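Aminoglycoside 3'-phosphotransferase AphA1-IAB (Acinetobacter baumannii, PDB 4FEX) phosphorylates kanamycin and structurally related aminoglycosides at the 3'-hydroxyl at the expense of ATP, and thereby confers resistance to these antibiotics. Local coordinates at residues T100-K105 and K211-I216; D123-F128 and D203-D208; H197-L202 and C215-R220. One frame throughout, in Å; residues are numbered along the deposited sequence.

Interaction 1: T100-K105 and K211-I216. With 0TO (N-(3-chlorophenyl)-6,7-dimethoxyquinazolin-4-amine), chain G.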
loop_
_atom_site.group_PDB
_atom_site.type_symbol
_atom_site.label_atom_id
_atom_site.label_comp_id
_atom_site.label_asym_id
_atom_site.label_seq_id
_atom_site.Cartn_x
_atom_site.Cartn_y
_atom_site.Cartn_z
ATOM N N THR A 100 13.849 7.128 6.745
ATOM C CA THR A 100 15.007 6.613 6.040
ATOM C C THR A 100 14.482 5.871 4.822
ATOM O O THR A 100 13.338 5.427 4.805
ATOM C CB THR A 100 15.782 5.621 6.898
ATOM O OG1 THR A 100 14.877 4.621 7.366
ATOM C CG2 THR A 100 16.401 6.303 8.106
ATOM N N ALA A 101 15.309 5.735 3.796
ATOM C CA ALA A 101 14.883 5.018 2.608
ATOM C C ALA A 101 15.238 3.560 2.719
ATOM O O ALA A 101 16.222 3.201 3.356
ATOM C CB ALA A 101 15.500 5.608 1.344
ATOM N N ILE A 102 14.412 2.725 2.099
ATOM C CA ILE A 102 14.746 1.337 1.907
ATOM C C ILE A 102 15.419 1.190 0.549
ATOM O O ILE A 102 14.792 1.367 -0.501
ATOM C CB ILE A 102 13.523 0.436 2.048
ATOM C CG1 ILE A 102 12.936 0.618 3.441
ATOM C CG2 ILE A 102 13.901 -1.037 1.850
ATOM C CD1 ILE A 102 11.934 -0.448 3.817
ATOM N N PRO A 103 16.723 0.895 0.580
ATOM C CA PRO A 103 17.573 0.660 -0.588
ATOM C C PRO A 103 17.057 -0.506 -1.392
ATOM O O PRO A 103 16.782 -1.557 -0.824
ATOM C CB PRO A 103 18.901 0.245 0.045
ATOM C CG PRO A 103 18.505 -0.326 1.402
ATOM C CD PRO A 103 17.441 0.630 1.839
ATOM N N GLY A 104 16.940 -0.338 -2.701
ATOM C CA GLY A 104 16.551 -1.442 -3.552
ATOM C C GLY A 104 15.604 -1.013 -4.642
ATOM O O GLY A 104 15.421 0.177 -4.873
ATOM N N LYS A 105 15.008 -1.983 -5.327
ATOM C CA LYS A 105 14.065 -1.683 -6.401
ATOM C C LYS A 105 12.675 -2.186 -6.021
ATOM O O LYS A 105 12.543 -3.008 -5.111
ATOM C CB LYS A 105 14.549 -2.315 -7.702
ATOM C CG LYS A 105 15.871 -1.732 -8.200
ATOM C CD LYS A 105 16.516 -2.608 -9.283
ATOM C CE LYS A 105 17.524 -1.824 -10.122
ATOM N NZ LYS A 105 18.203 -2.670 -11.145
ATOM N N LYS A 211 16.468 -10.503 -2.347
ATOM C CA LYS A 211 15.614 -10.628 -1.171
ATOM C C LYS A 211 14.557 -9.521 -1.052
ATOM O O LYS A 211 14.787 -8.360 -1.409
ATOM C CB LYS A 211 16.468 -10.678 0.089
ATOM C CG LYS A 211 17.513 -11.785 0.070
ATOM C CD LYS A 211 16.879 -13.161 -0.089
ATOM C CE LYS A 211 17.912 -14.278 0.081
ATOM N NZ LYS A 211 17.322 -15.653 -0.030
ATOM N N LEU A 212 13.382 -9.903 -0.568
ATOM C CA LEU A 212 12.383 -8.935 -0.145
ATOM C C LEU A 212 12.808 -8.408 1.240
ATOM O O LEU A 212 13.128 -9.181 2.154
ATOM C CB LEU A 212 10.999 -9.587 -0.122
ATOM C CG LEU A 212 9.820 -8.739 0.343
ATOM C CD1 LEU A 212 9.902 -7.351 -0.250
ATOM C CD2 LEU A 212 8.526 -9.416 -0.077
ATOM N N ILE A 213 12.873 -7.094 1.392
ATOM C CA ILE A 213 13.507 -6.568 2.588
ATOM C C ILE A 213 12.714 -5.465 3.269
ATOM O O ILE A 213 13.155 -4.906 4.266
ATOM C CB ILE A 213 14.950 -6.067 2.319
ATOM C CG1 ILE A 213 14.926 -4.732 1.583
ATOM C CG2 ILE A 213 15.760 -7.104 1.550
ATOM C CD1 ILE A 213 16.282 -4.136 1.374
ATOM N N GLY A 214 11.543 -5.148 2.745
ATOM C CA GLY A 214 10.709 -4.188 3.429
ATOM C C GLY A 214 9.561 -3.719 2.582
ATOM O O GLY A 214 9.542 -3.917 1.372
ATOM N N CYS A 215 8.590 -3.089 3.217
ATOM C CA CYS A 215 7.484 -2.550 2.463
ATOM C C CYS A 215 7.328 -1.093 2.804
ATOM O O CYS A 215 7.828 -0.634 3.823
ATOM C CB CYS A 215 6.198 -3.308 2.770
ATOM S SG CYS A 215 5.558 -3.007 4.395
ATOM N N ILE A 216 6.642 -0.365 1.938
ATOM C CA ILE A 216 6.422 1.048 2.154
ATOM C C ILE A 216 4.946 1.374 2.023
ATOM O O ILE A 216 4.127 0.510 1.728
ATOM C CB ILE A 216 7.197 1.892 1.135
ATOM C CG1 ILE A 216 6.716 1.556 -0.283
ATOM C CG2 ILE A 216 8.667 1.629 1.255
ATOM C CD1 ILE A 216 7.222 2.498 -1.383
HETATM C C21 0TO G . 6.740 7.807 2.770
HETATM C C20 0TO G . 7.696 6.854 3.092
HETATM CL CL 0TO G . 7.980 6.411 4.739
HETATM C C18 0TO G . 8.443 6.231 2.092
HETATM C C19 0TO G . 6.563 8.110 1.424
HETATM C C17 0TO G . 7.300 7.456 0.426
HETATM C C7 0TO G . 8.331 6.579 0.749
HETATM N N6 0TO G . 8.971 5.898 -0.214
HETATM C C4 0TO G . 9.990 5.018 -0.065
HETATM N N5 0TO G . 10.713 4.867 1.069
HETATM C C8 0TO G . 11.762 4.050 1.133
HETATM N N9 0TO G . 12.209 3.385 0.075
HETATM C C2 0TO G . 10.513 4.408 -1.195
HETATM C C1 0TO G . 11.590 3.533 -1.093
HETATM C C3 0TO G . 9.834 4.541 -2.392
HETATM C C10 0TO G . 10.277 3.861 -3.516
HETATM O O11 0TO G . 9.610 4.029 -4.693
HETATM C C14 0TO G . 8.503 3.087 -4.755
HETATM C C12 0TO G . 11.384 3.015 -3.433
HETATM C C15 0TO G . 12.046 2.853 -2.209
HETATM O O13 0TO G . 11.811 2.353 -4.552
HETATM C C16 0TO G . 13.241 2.227 -4.514
#

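Interaction 2: D123-F128 and D203-D208. With 0TO (N-(3-chlorophenyl)-6,7-dimethoxyquinazolin-4-amine), chain G.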
loop_
_atom_site.group_PDB
_atom_site.type_symbol
_atom_site.label_atom_id
_atom_site.label_comp_id
_atom_site.label_asym_id
_atom_site.label_seq_id
_atom_site.Cartn_x
_atom_site.Cartn_y
_atom_site.Cartn_z
ATOM N N ASP A 123 6.885 -16.016 -4.812
ATOM C CA ASP A 123 7.077 -16.846 -3.618
ATOM C C ASP A 123 7.383 -15.954 -2.416
ATOM O O ASP A 123 6.713 -16.014 -1.385
ATOM C CB ASP A 123 8.192 -17.885 -3.826
ATOM C CG ASP A 123 7.689 -19.174 -4.524
ATOM O OD1 ASP A 123 6.475 -19.242 -4.863
ATOM O OD2 ASP A 123 8.510 -20.114 -4.736
ATOM N N ALA A 124 8.383 -15.099 -2.580
ATOM C CA ALA A 124 8.750 -14.132 -1.564
ATOM C C ALA A 124 7.593 -13.218 -1.142
ATOM O O ALA A 124 7.461 -12.886 0.042
ATOM C CB ALA A 124 9.926 -13.302 -2.046
ATOM N N LEU A 125 6.780 -12.782 -2.098
ATOM C CA LEU A 125 5.688 -11.888 -1.760
ATOM C C LEU A 125 4.670 -12.599 -0.865
ATOM O O LEU A 125 4.162 -12.022 0.096
ATOM C CB LEU A 125 5.028 -11.307 -3.009
ATOM C CG LEU A 125 5.763 -10.129 -3.671
ATOM C CD1 LEU A 125 5.317 -9.906 -5.126
ATOM C CD2 LEU A 125 5.560 -8.857 -2.863
ATOM N N ALA A 126 4.400 -13.861 -1.167
ATOM C CA ALA A 126 3.417 -14.617 -0.422
ATOM C C ALA A 126 3.881 -14.883 1.006
ATOM O O ALA A 126 3.139 -14.635 1.973
ATOM C CB ALA A 126 3.140 -15.912 -1.122
ATOM N N VAL A 127 5.101 -15.401 1.140
ATOM C CA VAL A 127 5.661 -15.607 2.456
ATOM C C VAL A 127 5.582 -14.333 3.297
ATOM O O VAL A 127 5.094 -14.370 4.427
ATOM C CB VAL A 127 7.093 -16.084 2.394
ATOM C CG1 VAL A 127 7.697 -16.075 3.799
ATOM C CG2 VAL A 127 7.135 -17.465 1.809
ATOM N N PHE A 128 6.021 -13.207 2.732
ATOM C CA PHE A 128 6.002 -11.924 3.439
ATOM C C PHE A 128 4.590 -11.527 3.842
ATOM O O PHE A 128 4.346 -11.079 4.955
ATOM C CB PHE A 128 6.611 -10.832 2.562
ATOM C CG PHE A 128 6.679 -9.481 3.219
ATOM C CD1 PHE A 128 5.567 -8.654 3.272
ATOM C CD2 PHE A 128 7.863 -9.021 3.751
ATOM C CE1 PHE A 128 5.631 -7.419 3.867
ATOM C CE2 PHE A 128 7.934 -7.776 4.352
ATOM C CZ PHE A 128 6.816 -6.974 4.400
ATOM N N ASP A 203 4.286 -1.807 -6.345
ATOM C CA ASP A 203 5.094 -0.598 -6.170
ATOM C C ASP A 203 5.541 -0.429 -4.731
ATOM O O ASP A 203 6.479 0.321 -4.452
ATOM C CB ASP A 203 4.315 0.645 -6.606
ATOM C CG ASP A 203 3.993 0.642 -8.093
ATOM O OD1 ASP A 203 4.921 0.386 -8.897
ATOM O OD2 ASP A 203 2.813 0.883 -8.451
ATOM N N ASN A 204 4.878 -1.140 -3.823
ATOM C CA ASN A 204 5.066 -0.910 -2.401
ATOM C C ASN A 204 5.902 -1.935 -1.634
ATOM O O ASN A 204 6.058 -1.831 -0.419
ATOM C CB ASN A 204 3.715 -0.729 -1.734
ATOM C CG ASN A 204 3.112 0.597 -2.038
ATOM O OD1 ASN A 204 3.814 1.518 -2.450
ATOM N ND2 ASN A 204 1.808 0.724 -1.825
ATOM N N LEU A 205 6.442 -2.924 -2.326
ATOM C CA LEU A 205 7.346 -3.846 -1.653
ATOM C C LEU A 205 8.727 -3.718 -2.255
ATOM O O LEU A 205 8.871 -3.678 -3.466
ATOM C CB LEU A 205 6.808 -5.267 -1.745
ATOM C CG LEU A 205 5.544 -5.274 -0.891
ATOM C CD1 LEU A 205 4.302 -5.743 -1.637
ATOM C CD2 LEU A 205 5.797 -6.101 0.341
ATOM N N ILE A 206 9.743 -3.619 -1.413
ATOM C CA ILE A 206 11.080 -3.291 -1.891
ATOM C C ILE A 206 12.003 -4.513 -1.891
ATOM O O ILE A 206 12.232 -5.136 -0.843
ATOM C CB ILE A 206 11.695 -2.126 -1.060
ATOM C CG1 ILE A 206 10.651 -1.029 -0.816
ATOM C CG2 ILE A 206 12.927 -1.539 -1.740
ATOM C CD1 ILE A 206 10.028 -0.448 -2.095
ATOM N N PHE A 207 12.517 -4.866 -3.071
ATOM C CA PHE A 207 13.494 -5.947 -3.178
ATOM C C PHE A 207 14.926 -5.424 -3.274
ATOM O O PHE A 207 15.161 -4.304 -3.741
ATOM C CB PHE A 207 13.196 -6.833 -4.384
ATOM C CG PHE A 207 12.129 -7.844 -4.139
ATOM C CD1 PHE A 207 10.795 -7.468 -4.112
ATOM C CD2 PHE A 207 12.450 -9.169 -3.950
ATOM C CE1 PHE A 207 9.808 -8.392 -3.894
ATOM C CE2 PHE A 207 11.461 -10.102 -3.736
ATOM C CZ PHE A 207 10.138 -9.710 -3.706
ATOM N N ASP A 208 15.876 -6.252 -2.844
ATOM C CA ASP A 208 17.294 -5.912 -2.922
ATOM C C ASP A 208 18.164 -7.162 -2.849
ATOM O O ASP A 208 18.062 -7.937 -1.895
ATOM C CB ASP A 208 17.672 -4.948 -1.798
ATOM C CG ASP A 208 19.121 -4.493 -1.871
ATOM O OD1 ASP A 208 19.745 -4.646 -2.945
ATOM O OD2 ASP A 208 19.630 -3.971 -0.850
HETATM C C21 0TO G . 6.740 7.807 2.770
HETATM C C20 0TO G . 7.696 6.854 3.092
HETATM CL CL 0TO G . 7.980 6.411 4.739
HETATM C C18 0TO G . 8.443 6.231 2.092
HETATM C C19 0TO G . 6.563 8.110 1.424
HETATM C C17 0TO G . 7.300 7.456 0.426
HETATM C C7 0TO G . 8.331 6.579 0.749
HETATM N N6 0TO G . 8.971 5.898 -0.214
HETATM C C4 0TO G . 9.990 5.018 -0.065
HETATM N N5 0TO G . 10.713 4.867 1.069
HETATM C C8 0TO G . 11.762 4.050 1.133
HETATM N N9 0TO G . 12.209 3.385 0.075
HETATM C C2 0TO G . 10.513 4.408 -1.195
HETATM C C1 0TO G . 11.590 3.533 -1.093
HETATM C C3 0TO G . 9.834 4.541 -2.392
HETATM C C10 0TO G . 10.277 3.861 -3.516
HETATM O O11 0TO G . 9.610 4.029 -4.693
HETATM C C14 0TO G . 8.503 3.087 -4.755
HETATM C C12 0TO G . 11.384 3.015 -3.433
HETATM C C15 0TO G . 12.046 2.853 -2.209
HETATM O O13 0TO G . 11.811 2.353 -4.552
HETATM C C16 0TO G . 13.241 2.227 -4.514
#

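Interaction 3: H197-L202 and C215-R220. With 0TO (N-(3-chlorophenyl)-6,7-dimethoxyquinazolin-4-amine), chain G; KAN (kanamycin a), chain F.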
loop_
_atom_site.group_PDB
_atom_site.type_symbol
_atom_site.label_atom_id
_atom_site.label_comp_id
_atom_site.label_asym_id
_atom_site.label_seq_id
_atom_site.Cartn_x
_atom_site.Cartn_y
_atom_site.Cartn_z
ATOM N N HIS A 197 -1.915 -4.697 4.909
ATOM C CA HIS A 197 -1.149 -3.560 4.453
ATOM C C HIS A 197 -2.057 -2.420 4.020
ATOM O O HIS A 197 -1.831 -1.260 4.366
ATOM C CB HIS A 197 -0.260 -3.956 3.293
ATOM C CG HIS A 197 0.690 -2.876 2.877
ATOM N ND1 HIS A 197 0.349 -1.891 1.977
ATOM C CD2 HIS A 197 1.966 -2.618 3.253
ATOM C CE1 HIS A 197 1.378 -1.079 1.803
ATOM N NE2 HIS A 197 2.373 -1.500 2.563
ATOM N N GLY A 198 -3.094 -2.740 3.261
ATOM C CA GLY A 198 -3.955 -1.703 2.719
ATOM C C GLY A 198 -3.693 -1.402 1.251
ATOM O O GLY A 198 -4.611 -1.073 0.500
ATOM N N ASP A 199 -2.436 -1.525 0.842
ATOM C CA ASP A 199 -2.044 -1.224 -0.522
ATOM C C ASP A 199 -0.900 -2.124 -0.939
ATOM O O ASP A 199 0.190 -1.653 -1.269
ATOM C CB ASP A 199 -1.635 0.238 -0.652
ATOM C CG ASP A 199 -1.673 0.730 -2.098
ATOM O OD1 ASP A 199 -2.458 0.170 -2.897
ATOM O OD2 ASP A 199 -0.921 1.678 -2.432
ATOM N N PHE A 200 -1.162 -3.426 -0.934
ATOM C CA PHE A 200 -0.134 -4.420 -1.213
ATOM C C PHE A 200 0.116 -4.567 -2.729
ATOM O O PHE A 200 -0.061 -5.640 -3.325
ATOM C CB PHE A 200 -0.505 -5.751 -0.550
ATOM C CG PHE A 200 0.670 -6.540 -0.096
ATOM C CD1 PHE A 200 1.400 -6.144 1.004
ATOM C CD2 PHE A 200 1.056 -7.680 -0.763
ATOM C CE1 PHE A 200 2.499 -6.878 1.427
ATOM C CE2 PHE A 200 2.156 -8.420 -0.332
ATOM C CZ PHE A 200 2.867 -8.024 0.756
ATOM N N SER A 201 0.541 -3.465 -3.343
ATOM C CA SER A 201 0.736 -3.407 -4.782
ATOM C C SER A 201 2.190 -3.697 -5.094
ATOM O O SER A 201 2.995 -3.856 -4.196
ATOM C CB SER A 201 0.367 -2.025 -5.298
ATOM O OG SER A 201 1.406 -1.112 -5.021
ATOM N N LEU A 202 2.537 -3.763 -6.370
ATOM C CA LEU A 202 3.884 -4.161 -6.736
ATOM C C LEU A 202 4.843 -2.994 -6.579
ATOM O O LEU A 202 6.065 -3.173 -6.631
ATOM C CB LEU A 202 3.929 -4.737 -8.144
ATOM C CG LEU A 202 3.521 -6.203 -8.258
ATOM C CD1 LEU A 202 3.416 -6.613 -9.715
ATOM C CD2 LEU A 202 4.505 -7.105 -7.518
ATOM N N CYS A 215 8.590 -3.089 3.217
ATOM C CA CYS A 215 7.484 -2.550 2.463
ATOM C C CYS A 215 7.328 -1.093 2.804
ATOM O O CYS A 215 7.828 -0.634 3.823
ATOM C CB CYS A 215 6.198 -3.308 2.770
ATOM S SG CYS A 215 5.558 -3.007 4.395
ATOM N N ILE A 216 6.642 -0.365 1.938
ATOM C CA ILE A 216 6.422 1.048 2.154
ATOM C C ILE A 216 4.946 1.374 2.023
ATOM O O ILE A 216 4.127 0.510 1.728
ATOM C CB ILE A 216 7.197 1.892 1.135
ATOM C CG1 ILE A 216 6.716 1.556 -0.283
ATOM C CG2 ILE A 216 8.667 1.629 1.255
ATOM C CD1 ILE A 216 7.222 2.498 -1.383
ATOM N N ASP A 217 4.633 2.637 2.256
ATOM C CA ASP A 217 3.309 3.191 2.046
ATOM C C ASP A 217 2.254 2.598 2.987
ATOM O O ASP A 217 1.196 2.115 2.549
ATOM C CB ASP A 217 2.912 3.043 0.578
ATOM C CG ASP A 217 2.207 4.254 0.058
ATOM O OD1 ASP A 217 2.758 5.364 0.250
ATOM O OD2 ASP A 217 1.103 4.093 -0.513
ATOM N N VAL A 218 2.530 2.665 4.284
ATOM C CA VAL A 218 1.763 1.892 5.254
ATOM C C VAL A 218 0.530 2.625 5.791
ATOM O O VAL A 218 -0.072 2.215 6.785
ATOM C CB VAL A 218 2.673 1.450 6.411
ATOM C CG1 VAL A 218 3.738 0.508 5.895
ATOM C CG2 VAL A 218 3.311 2.652 7.037
ATOM N N GLY A 219 0.135 3.687 5.100
ATOM C CA GLY A 219 -0.910 4.571 5.575
ATOM C C GLY A 219 -2.290 3.993 5.805
ATOM O O GLY A 219 -3.064 4.560 6.578
ATOM N N ARG A 220 -2.617 2.891 5.136
ATOM C CA ARG A 220 -3.946 2.291 5.269
ATOM C C ARG A 220 -3.896 1.022 6.085
ATOM O O ARG A 220 -4.902 0.311 6.173
ATOM C CB ARG A 220 -4.563 1.951 3.904
ATOM C CG ARG A 220 -4.673 3.122 2.959
ATOM C CD ARG A 220 -5.981 3.087 2.160
ATOM N NE ARG A 220 -6.097 4.262 1.301
ATOM C CZ ARG A 220 -5.502 4.377 0.117
ATOM N NH1 ARG A 220 -5.658 5.489 -0.594
ATOM N NH2 ARG A 220 -4.757 3.381 -0.364
HETATM C C21 0TO G . 6.740 7.807 2.770
HETATM C C20 0TO G . 7.696 6.854 3.092
HETATM CL CL 0TO G . 7.980 6.411 4.739
HETATM C C18 0TO G . 8.443 6.231 2.092
HETATM C C19 0TO G . 6.563 8.110 1.424
HETATM C C17 0TO G . 7.300 7.456 0.426
HETATM C C7 0TO G . 8.331 6.579 0.749
HETATM N N6 0TO G . 8.971 5.898 -0.214
HETATM C C4 0TO G . 9.990 5.018 -0.065
HETATM N N5 0TO G . 10.713 4.867 1.069
HETATM C C8 0TO G . 11.762 4.050 1.133
HETATM N N9 0TO G . 12.209 3.385 0.075
HETATM C C2 0TO G . 10.513 4.408 -1.195
HETATM C C1 0TO G . 11.590 3.533 -1.093
HETATM C C3 0TO G . 9.834 4.541 -2.392
HETATM C C10 0TO G . 10.277 3.861 -3.516
HETATM O O11 0TO G . 9.610 4.029 -4.693
HETATM C C14 0TO G . 8.503 3.087 -4.755
HETATM C C12 0TO G . 11.384 3.015 -3.433
HETATM C C15 0TO G . 12.046 2.853 -2.209
HETATM O O13 0TO G . 11.811 2.353 -4.552
HETATM C C16 0TO G . 13.241 2.227 -4.514
HETATM C C1 KAN F . -2.835 3.314 -7.815
HETATM C C2 KAN F . -1.797 3.219 -6.682
HETATM C C3 KAN F . -2.380 3.661 -5.339
HETATM C C4 KAN F . -2.886 5.075 -5.456
HETATM C C5 KAN F . -3.971 5.107 -6.533
HETATM C C6 KAN F . -4.638 6.487 -6.538
HETATM C C7 KAN F . -6.912 0.430 -9.803
HETATM C C8 KAN F . -5.659 0.821 -10.541
HETATM C C9 KAN F . -4.585 1.055 -9.440
HETATM C C10 KAN F . -4.947 2.254 -8.547
HETATM C C11 KAN F . -6.227 1.814 -7.829
HETATM C C12 KAN F . -7.303 1.536 -8.837
HETATM C C13 KAN F . -4.475 0.017 -12.448
HETATM C C14 KAN F . -4.811 -0.961 -13.576
HETATM C C15 KAN F . -4.607 -2.390 -13.180
HETATM C C16 KAN F . -3.126 -2.521 -12.829
HETATM C C17 KAN F . -2.817 -1.579 -11.695
HETATM C C18 KAN F . -1.306 -1.720 -11.453
HETATM N N1 KAN F . -5.698 6.483 -7.556
HETATM N N2 KAN F . -6.699 2.952 -7.035
HETATM N N3 KAN F . -7.991 0.218 -10.789
HETATM N N4 KAN F . -5.016 -3.227 -14.321
HETATM O O5 KAN F . -3.379 4.662 -7.815
HETATM O O6 KAN F . -1.339 1.874 -6.502
HETATM O O7 KAN F . -1.384 3.619 -4.321
HETATM O O8 KAN F . -3.416 5.482 -4.208
HETATM O O9 KAN F . -3.964 2.498 -7.506
HETATM O O10 KAN F . -3.236 1.171 -9.943
HETATM O O11 KAN F . -5.406 -0.277 -11.417
HETATM O O12 KAN F . -3.099 -0.222 -12.071
HETATM O O13 KAN F . -6.174 -0.689 -13.942
HETATM O O14 KAN F . -2.826 -3.857 -12.423
HETATM O O15 KAN F . -0.905 -0.862 -10.392
HETATM O O HOH W 1 -1.451 1.321 3.493
#

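Interaction 1: T100-K105 and K211-I216
Ile102 reaches across to Ile213 and Gly214 from the loop that leaves strand 94-100, and its side chain makes the largest single contribution to the contact between 100-105 and 211-216. At its root, Ile102 CB is 3.8 Å from N9 of the bound quinazoline. From CB the chain forks. The CG2 branch stands anti to the backbone N and lies 3.8 Å from Ile213 CG1, with Ile213 CD1 almost as near; the two isoleucines lie flank to flank, their chains running opposite ways. The other branch runs through CG1 to CD1, which ends 4.0 Å from Gly214 CA and 4.1 Å from Cys215 O. A beta-branched residue suits this place because one arm can cover the strand while the other reaches further along it. Gly214 fits for the converse reason: without a side chain it leaves its CA open to Ile102 CD1, and its extended backbone angles are easily adopted by glycine. Ile213 CG1 sits between its backbone N and carbonyl carbon (chi1 75°), and CD1 ends beside the loop, close to the carbonyl O of Pro103 and, more loosely, to the proline ring. No hydrogen bond joins the two segments, and the contact is apolar packing. Next to it lies the bound quinazoline. Ile102 N is 3.1 Å from quinazoline N9 and approaches at the edge of the ring system, while Ile216 lies over one face, its CD1 3.5 Å from C3 of the ligand. A linker whose backbone meets the edge of a heterocycle, with aliphatic side chains of the C-terminal lobe covering one face of the rings, is characteristic of the hinge and nucleotide pocket of the protein-kinase-like fold, to which aminoglycoside phosphotransferases belong.

Interaction 2: D123-F128 and D203-D208
The helical segment bearing Ala124, Leu125 and Phe128 runs across the short strand bearing Leu205 and Phe207, the two axes passing 10.9 Å apart with their N-to-C directions at 127°. At that spacing the backbones do not meet, and side chains fill the interval. Leu125 and Leu205 stand nearest in register toward one end, Ala124 and Phe207 toward the other. Leu125 reaches over with CD2, which lies 3.6 Å from Leu205 CD1 and also touches CB and CG of that leucine, so a single methyl rests against the base and one branch of its partner. The other branch of Leu205 is directed at Phe128: CD2 sits over one face of the aromatic ring in a CH-pi contact, 4.2 Å from the centroid and 28° off the normal. Phe128 CG is anti to its backbone N (chi1 -178°), and this swings the ring out from the helix to receive the methyl. In the protein-kinase-like fold of this enzyme, the strand belongs to the small sheet that also contains 105-106 and 211-215, and helix 118-134 packs on one side of it as part of the C-terminal lobe. Leu205 points to the helix and Phe207 brings the end of its ring to it, whereas Ile206 between them turns to the nucleotide pocket and brings CD1 to 3.9 Å from C15 of the bound quinazoline. Phe207 presents the edge of its ring to the helix, with CE2 3.9 Å from Ala124 CB and CZ 4.4 Å from Leu125 CG. The small alanine gives the large ring space to approach the helix. Leu212 of the neighbouring strand packs against Phe128 and Phe207, while Ala107 and Val110 of helix 107-113 adjoin Phe207.

Interaction 3: H197-L202 and C215-R220
The catalytic loop of the phosphotransferase is joined to the loop after strand 211-215 where His197 bonds to Ile216; its His-Gly-Asp start and downstream asparagine, Asn204, match the pattern of this kinase-like family. The CG of His197 is anti to the backbone N (chi1 -173°), which places the imidazole against 215-220, and NE2 donates to Ile216 O at 2.8 Å, in the ring plane but bent at the hydrogen (133°). Across the ring, ND1 accepts from Asp199 N at 3.0 Å, again in the plane. Bonds at both nitrogens thus fix the rotation of the ring and tie it to the backbone on which the active-site aspartate sits. Cys215 SG lies at the ring edge, 3.8 Å from His197 CD2. A water bridges the two loops, donating to His197 O and Asp217 O and accepting from Arg220 N. Gly198, with positive phi, has no side chain, and its CA packs 3.9 Å from Arg220 CB. Asp199 OD2 receives a hydrogen bond of 2.7 Å from kanamycin O7, the 3'-hydroxyl to be phosphorylated, as expected of the proton acceptor assigned to this residue. Asp217 OD2 lies 3.7 Å from Asp199 OD2, bringing two like charges near each other, the carboxylate planes 52° apart. Two facing aspartates, one on the catalytic loop and one just after strand 211-215, are typical of the active site of kinase-like enzymes, where Asp217 probably corresponds to the aspartate of the DFG motif.

Followed from the N terminus, the chain leaves the five-stranded sheet through 100-105, and interaction 1 closes a long loop when 211-216 returns to this linker. Interaction 2 falls wholly within that loop, joining helix 118-134 to 203-208. Interaction 3 starts inside it, at 197-202, and finishes at 215-220, so it crosses interaction 2 and ends where interaction 1 does, the two sharing Cys215 and Ile216. Strands 205-208 and 211-215 form a hairpin that links all three: Gly214 O bonds to Ile206 N, Asn204 O to Ile216 N and Asn204 ND2 to Asp199 O. Hinge, C-lobe helix and catalytic loop are thereby joined through this hairpin, with the quinazoline on the side of it away from the helix.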